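Local coordinates for protein superoxide dismutase (Porphyromonas gingivalis, PDB 1UES) that destroys superoxide radicals by converting them to oxygen and hydrogen peroxide at a single manganese or iron ion in each subunit of its homodimer, at residues 12-17 against 81-86; 122-127 against 154-159. The protein carries 1 engineered substitution. All blocks are in the same frame, centred on the assembly; numbering follows the deposited sequence.

Interaction 1: 12-17 against 81-86; sequences VDALAP and FRPGKG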
loop_
_atom_site.group_PDB
_atom_site.type_symbol
_atom_site.label_atom_id
_atom_site.label_comp_id
_atom_site.label_asym_id
_atom_site.label_seq_id
_atom_site.Cartn_x
_atom_site.Cartn_y
_atom_site.Cartn_z
ATOM N N VAL A 12 -1.411 13.032 -21.475
ATOM C CA VAL A 12 -1.779 12.000 -20.498
ATOM C C VAL A 12 -1.720 10.561 -20.988
ATOM O O VAL A 12 -1.727 9.635 -20.163
ATOM C CB VAL A 12 -3.159 12.235 -19.873
ATOM C CG1 VAL A 12 -3.173 13.571 -19.159
ATOM C CG2 VAL A 12 -4.246 12.158 -20.930
ATOM N N ASP A 13 -1.668 10.353 -22.304
ATOM C CA ASP A 13 -1.592 8.990 -22.819
ATOM C C ASP A 13 -0.195 8.682 -23.341
ATOM O O ASP A 13 0.042 7.626 -23.924
ATOM C CB ASP A 13 -2.635 8.795 -23.940
ATOM C CG ASP A 13 -2.347 9.649 -25.181
ATOM O OD1 ASP A 13 -1.573 10.626 -25.089
ATOM O OD2 ASP A 13 -2.895 9.340 -26.278
ATOM N N ALA A 14 0.745 9.597 -23.118
ATOM C CA ALA A 14 2.109 9.427 -23.623
ATOM C C ALA A 14 2.918 8.245 -23.065
ATOM O O ALA A 14 3.838 7.776 -23.725
ATOM C CB ALA A 14 2.896 10.737 -23.433
ATOM N N LEU A 15 2.588 7.776 -21.856
ATOM C CA LEU A 15 3.317 6.655 -21.241
ATOM C C LEU A 15 2.606 5.308 -21.354
ATOM O O LEU A 15 3.103 4.300 -20.847
ATOM C CB LEU A 15 3.627 6.938 -19.755
ATOM C CG LEU A 15 4.192 8.345 -19.500
ATOM C CD1 LEU A 15 4.378 8.540 -18.004
ATOM C CD2 LEU A 15 5.532 8.548 -20.210
ATOM N N ALA A 16 1.476 5.280 -22.074
ATOM C CA ALA A 16 0.730 4.038 -22.261
ATOM C C ALA A 16 1.627 3.150 -23.125
ATOM O O ALA A 16 2.255 3.635 -24.072
ATOM C CB ALA A 16 -0.602 4.308 -22.975
ATOM N N PRO A 17 1.624 1.833 -22.872
ATOM C CA PRO A 17 0.853 1.083 -21.875
ATOM C C PRO A 17 1.389 0.926 -20.458
ATOM O O PRO A 17 0.658 0.435 -19.578
ATOM C CB PRO A 17 0.763 -0.282 -22.501
ATOM C CG PRO A 17 2.121 -0.454 -23.075
ATOM C CD PRO A 17 2.458 0.913 -23.665
ATOM N N PHE A 81 9.755 10.691 -16.755
ATOM C CA PHE A 81 9.311 9.837 -17.865
ATOM C C PHE A 81 8.999 10.598 -19.138
ATOM O O PHE A 81 8.558 11.743 -19.085
ATOM C CB PHE A 81 8.039 9.059 -17.452
ATOM C CG PHE A 81 8.214 8.159 -16.265
ATOM C CD1 PHE A 81 9.286 7.273 -16.180
ATOM C CD2 PHE A 81 7.267 8.161 -15.237
ATOM C CE1 PHE A 81 9.407 6.400 -15.086
ATOM C CE2 PHE A 81 7.381 7.293 -14.148
ATOM C CZ PHE A 81 8.446 6.415 -14.070
ATOM N N ARG A 82 9.225 9.944 -20.283
ATOM C CA ARG A 82 8.918 10.508 -21.581
ATOM C C ARG A 82 8.758 9.398 -22.587
ATOM O O ARG A 82 9.321 8.322 -22.418
ATOM C CB ARG A 82 10.058 11.403 -22.111
ATOM C CG ARG A 82 10.291 12.699 -21.340
ATOM C CD ARG A 82 9.165 13.700 -21.584
ATOM N NE ARG A 82 9.539 15.036 -21.111
ATOM C CZ ARG A 82 9.729 15.348 -19.831
ATOM N NH1 ARG A 82 9.573 14.420 -18.892
ATOM N NH2 ARG A 82 10.093 16.585 -19.493
ATOM N N PRO A 83 7.933 9.630 -23.616
ATOM C CA PRO A 83 7.760 8.612 -24.650
ATOM C C PRO A 83 8.979 8.760 -25.582
ATOM O O PRO A 83 9.655 9.802 -25.580
ATOM C CB PRO A 83 6.470 9.026 -25.344
ATOM C CG PRO A 83 6.442 10.523 -25.214
ATOM C CD PRO A 83 7.086 10.813 -23.860
ATOM N N GLY A 84 9.251 7.721 -26.370
ATOM C CA GLY A 84 10.369 7.746 -27.297
ATOM C C GLY A 84 11.728 7.802 -26.639
ATOM O O GLY A 84 12.711 8.245 -27.259
ATOM N N LYS A 85 11.802 7.366 -25.392
ATOM C CA LYS A 85 13.065 7.416 -24.671
ATOM C C LYS A 85 13.483 6.057 -24.150
ATOM O O LYS A 85 13.470 5.078 -24.890
ATOM C CB LYS A 85 12.972 8.427 -23.527
ATOM C CG LYS A 85 13.011 9.871 -24.005
ATOM C CD LYS A 85 14.421 10.309 -24.277
ATOM C CE LYS A 85 14.513 11.823 -24.325
ATOM N NZ LYS A 85 13.431 12.374 -25.192
ATOM N N GLY A 86 13.844 6.003 -22.872
ATOM C CA GLY A 86 14.281 4.752 -22.277
ATOM C C GLY A 86 15.742 4.549 -22.632
ATOM O O GLY A 86 16.564 5.458 -22.460
#
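Leu-15 and Ala-14 of a type I beta turn (Asp-13 to Ala-16) pack against Phe-81 and Pro-83, joining the loop before helix 21-42, first arm of the alpha-hairpin domain, to the loop that leaves helix 62-79. Leu-15 does most of the work. Its CB starts off to one side of 81-86; chi1 of -46° sets CG anti to the carbonyl carbon, and the fork then reaches across. Leu-15 CD1 meets Phe-81 CB at 3.7 Å and comes obliquely to the ring, 4.0 Å from Phe-81 CD2. The other branch, Leu-15 CD2, also touches Phe-81 CB and ends 3.9 Å from Arg-82 N. The two side chains cross at about a right angle, Phe-81 carrying its ring away from the turn to meet Tyr-77 edge-to-face. Nearer the surface, Ala-14 CB, directed toward 81-86, lies 4.0 Å from Pro-83 CG, while Ala-14 O sits 3.3 Å from Pro-83 CB. No hydrogen bond crosses between the loops; the contact is mainly apolar packing. Within 81-86, Arg-82 curls back so that NH1 donates to Phe-81 O at 2.9 Å, and also to Thr-79 O. Phe-81 O lies close to the guanidinium plane, yet NH1 stands above the carbonyl plane.

Interaction 2: 122-127 against 154-159; sequences GWVWLA and LTFDVW. Engineered in segment 154-159: Thr-155 (natural residue Gly). With MN (manganese (II) ion), chain E.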
loop_
_atom_site.group_PDB
_atom_site.type_symbol
_atom_site.label_atom_id
_atom_site.label_comp_id
_atom_site.label_asym_id
_atom_site.label_seq_id
_atom_site.Cartn_x
_atom_site.Cartn_y
_atom_site.Cartn_z
ATOM N N GLY A 122 5.355 1.821 -1.035
ATOM C CA GLY A 122 6.612 2.516 -0.934
ATOM C C GLY A 122 7.217 2.875 -2.269
ATOM O O GLY A 122 6.528 2.859 -3.299
ATOM N N TRP A 123 8.504 3.200 -2.227
ATOM C CA TRP A 123 9.272 3.627 -3.397
ATOM C C TRP A 123 10.662 3.033 -3.411
ATOM O O TRP A 123 11.257 2.883 -2.350
ATOM C CB TRP A 123 9.484 5.135 -3.364
ATOM C CG TRP A 123 8.242 5.923 -3.194
ATOM C CD1 TRP A 123 7.532 6.101 -2.031
ATOM C CD2 TRP A 123 7.532 6.635 -4.216
ATOM N NE1 TRP A 123 6.422 6.878 -2.270
ATOM C CE2 TRP A 123 6.397 7.218 -3.595
ATOM C CE3 TRP A 123 7.736 6.843 -5.589
ATOM C CZ2 TRP A 123 5.470 7.994 -4.305
ATOM C CZ3 TRP A 123 6.804 7.619 -6.297
ATOM C CH2 TRP A 123 5.691 8.180 -5.646
ATOM N N VAL A 124 11.172 2.684 -4.595
ATOM C CA VAL A 124 12.560 2.234 -4.663
ATOM C C VAL A 124 13.227 3.480 -5.301
ATOM O O VAL A 124 12.706 4.072 -6.258
ATOM C CB VAL A 124 12.745 0.948 -5.513
ATOM C CG1 VAL A 124 12.076 1.079 -6.836
ATOM C CG2 VAL A 124 14.233 0.645 -5.668
ATOM N N TRP A 125 14.326 3.909 -4.703
ATOM C CA TRP A 125 15.030 5.106 -5.145
ATOM C C TRP A 125 16.489 4.861 -5.520
ATOM O O TRP A 125 17.170 4.053 -4.886
ATOM C CB TRP A 125 15.001 6.133 -3.995
ATOM C CG TRP A 125 13.851 7.099 -4.028
ATOM C CD1 TRP A 125 12.743 7.112 -3.211
ATOM C CD2 TRP A 125 13.707 8.204 -4.917
ATOM N NE1 TRP A 125 11.918 8.180 -3.553
ATOM C CE2 TRP A 125 12.487 8.859 -4.596
ATOM C CE3 TRP A 125 14.489 8.709 -5.960
ATOM C CZ2 TRP A 125 12.038 9.993 -5.290
ATOM C CZ3 TRP A 125 14.041 9.835 -6.655
ATOM C CH2 TRP A 125 12.824 10.465 -6.316
ATOM N N LEU A 126 16.944 5.536 -6.569
ATOM C CA LEU A 126 18.347 5.512 -6.937
ATOM C C LEU A 126 18.729 6.897 -6.393
ATOM O O LEU A 126 18.084 7.894 -6.710
ATOM C CB LEU A 126 18.561 5.460 -8.438
ATOM C CG LEU A 126 20.030 5.699 -8.824
ATOM C CD1 LEU A 126 20.913 4.562 -8.284
ATOM C CD2 LEU A 126 20.140 5.813 -10.315
ATOM N N ALA A 127 19.725 6.945 -5.517
ATOM C CA ALA A 127 20.133 8.213 -4.930
ATOM C C ALA A 127 21.661 8.378 -4.974
ATOM O O ALA A 127 22.391 7.408 -5.162
ATOM C CB ALA A 127 19.642 8.288 -3.485
ATOM N N LEU A 154 16.256 8.689 -9.431
ATOM C CA LEU A 154 15.256 7.948 -10.164
ATOM C C LEU A 154 14.414 7.137 -9.181
ATOM O O LEU A 154 14.951 6.513 -8.278
ATOM C CB LEU A 154 15.951 6.991 -11.150
ATOM C CG LEU A 154 15.083 5.877 -11.726
ATOM C CD1 LEU A 154 14.140 6.492 -12.769
ATOM C CD2 LEU A 154 15.973 4.756 -12.348
ATOM N N THR A 155 13.094 7.179 -9.336
ATOM C CA THR A 155 12.274 6.368 -8.433
ATOM C C THR A 155 11.201 5.576 -9.130
ATOM O O THR A 155 10.633 6.020 -10.128
ATOM C CB THR A 155 11.592 7.226 -7.309
ATOM O OG1 THR A 155 10.996 6.341 -6.349
ATOM C CG2 THR A 155 10.490 8.168 -7.882
ATOM N N PHE A 156 10.921 4.376 -8.605
ATOM C CA PHE A 156 9.824 3.567 -9.112
ATOM C C PHE A 156 8.803 3.535 -7.932
ATOM O O PHE A 156 9.162 3.233 -6.808
ATOM C CB PHE A 156 10.252 2.134 -9.430
ATOM C CG PHE A 156 11.072 1.987 -10.696
ATOM C CD1 PHE A 156 11.341 3.083 -11.513
ATOM C CD2 PHE A 156 11.568 0.735 -11.055
ATOM C CE1 PHE A 156 12.103 2.949 -12.692
ATOM C CE2 PHE A 156 12.330 0.579 -12.226
ATOM C CZ PHE A 156 12.597 1.676 -13.041
ATOM N N ASP A 157 7.562 3.917 -8.205
ATOM C CA ASP A 157 6.506 3.913 -7.197
ATOM C C ASP A 157 5.976 2.487 -7.096
ATOM O O ASP A 157 5.529 1.926 -8.118
ATOM C CB ASP A 157 5.416 4.844 -7.701
ATOM C CG ASP A 157 4.330 5.109 -6.691
ATOM O OD1 ASP A 157 4.398 4.572 -5.569
ATOM O OD2 ASP A 157 3.420 5.880 -7.096
ATOM N N VAL A 158 6.022 1.889 -5.897
ATOM C CA VAL A 158 5.486 0.545 -5.763
ATOM C C VAL A 158 4.236 0.504 -4.922
ATOM O O VAL A 158 3.816 -0.556 -4.449
ATOM C CB VAL A 158 6.548 -0.526 -5.349
ATOM C CG1 VAL A 158 7.667 -0.548 -6.418
ATOM C CG2 VAL A 158 7.131 -0.222 -3.964
ATOM N N TRP A 159 3.629 1.687 -4.774
ATOM C CA TRP A 159 2.314 1.762 -4.138
ATOM C C TRP A 159 1.492 1.046 -5.225
ATOM O O TRP A 159 1.716 1.253 -6.402
ATOM C CB TRP A 159 1.821 3.212 -4.036
ATOM C CG TRP A 159 2.303 3.908 -2.795
ATOM C CD1 TRP A 159 3.591 4.193 -2.473
ATOM C CD2 TRP A 159 1.493 4.400 -1.735
ATOM N NE1 TRP A 159 3.647 4.836 -1.259
ATOM C CE2 TRP A 159 2.366 4.979 -0.776
ATOM C CE3 TRP A 159 0.105 4.410 -1.493
ATOM C CZ2 TRP A 159 1.896 5.570 0.421
ATOM C CZ3 TRP A 159 -0.372 5.005 -0.301
ATOM C CH2 TRP A 159 0.535 5.576 0.642
HETATM MN MN MN E . 1.851 6.965 -6.300
HETATM O O HOH W 1 2.788 6.550 -4.308
#
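Two antiparallel strands of the C-terminal domain's three-stranded sheet, central 122-128 and outer 151-157, pair here and carry Asp-157 to the metal site of the Fe/Mn superoxide dismutase fold. Val-124 and Phe-156 form a hydrogen-bonded pair, Val-124 N to Phe-156 O and Phe-156 N to Val-124 O, each 3.0 Å and in the carbonyl plane. Beyond the strand end, Val-158 N donates to Gly-122 O at 2.8 Å. Val-124, Phe-156, Leu-126 and Leu-154 project from one face; Val-124 CG1 lies against Phe-156 CB, and helix 104-116 covers both Val-124 and Leu-126.

The other face bears Trp-123, Trp-125, Thr-155 and Asp-157. Thr-155, an engineered residue replacing glycine, sets OG1 anti to its own N (chi1 -171°) and donates to Val-124 O at 2.8 Å from above the carbonyl plane, a second donor beside Phe-156 N. That hydroxyl also reaches the edge of the Trp-123 indole, while Thr-155 CB lies over the Trp-125 face. The Asp-157 carboxylate stacks on Trp-123, planes 9° apart, and Trp-123 NE1 is hydrogen-bonded to Gln-70. Asp-157 OD1 accepts from Trp-159 N at 3.1 Å, an Asx turn that helps fix the carboxylate's rotation, and takes a weak bond from the metal-bound water. His-27, His-74 and His-161 complete the coordination, and Phe-119 of the second subunit meets Trp-159 edge-to-face. Asp-157 OD2 binds the manganese at 2.1 Å.

Overall arrangement
Interaction 2 is wholly buried near the centre of the chain, whereas interaction 1 lies farther out and is only partly buried. Their centres are 18 Å apart, and their nearest atoms approach to about 5 Å without touching. One joins two loops flanking the helices of the alpha-hairpin domain mainly by apolar packing, without a hydrogen bond between the segments; the other pairs strands of the C-terminal sheet through a backbone ladder, a carboxylate stacked on an indole and a metal ligand. Helix 62-79 relates them: segment 81-86 of interaction 1 follows its C-terminal end, while its Gln-70, Asn-73 and Tyr-77 contact the tryptophans and aspartate of interaction 2. Tyr-77 touches both Phe-81 and Asp-157, whose side chains lie about 7 Å apart.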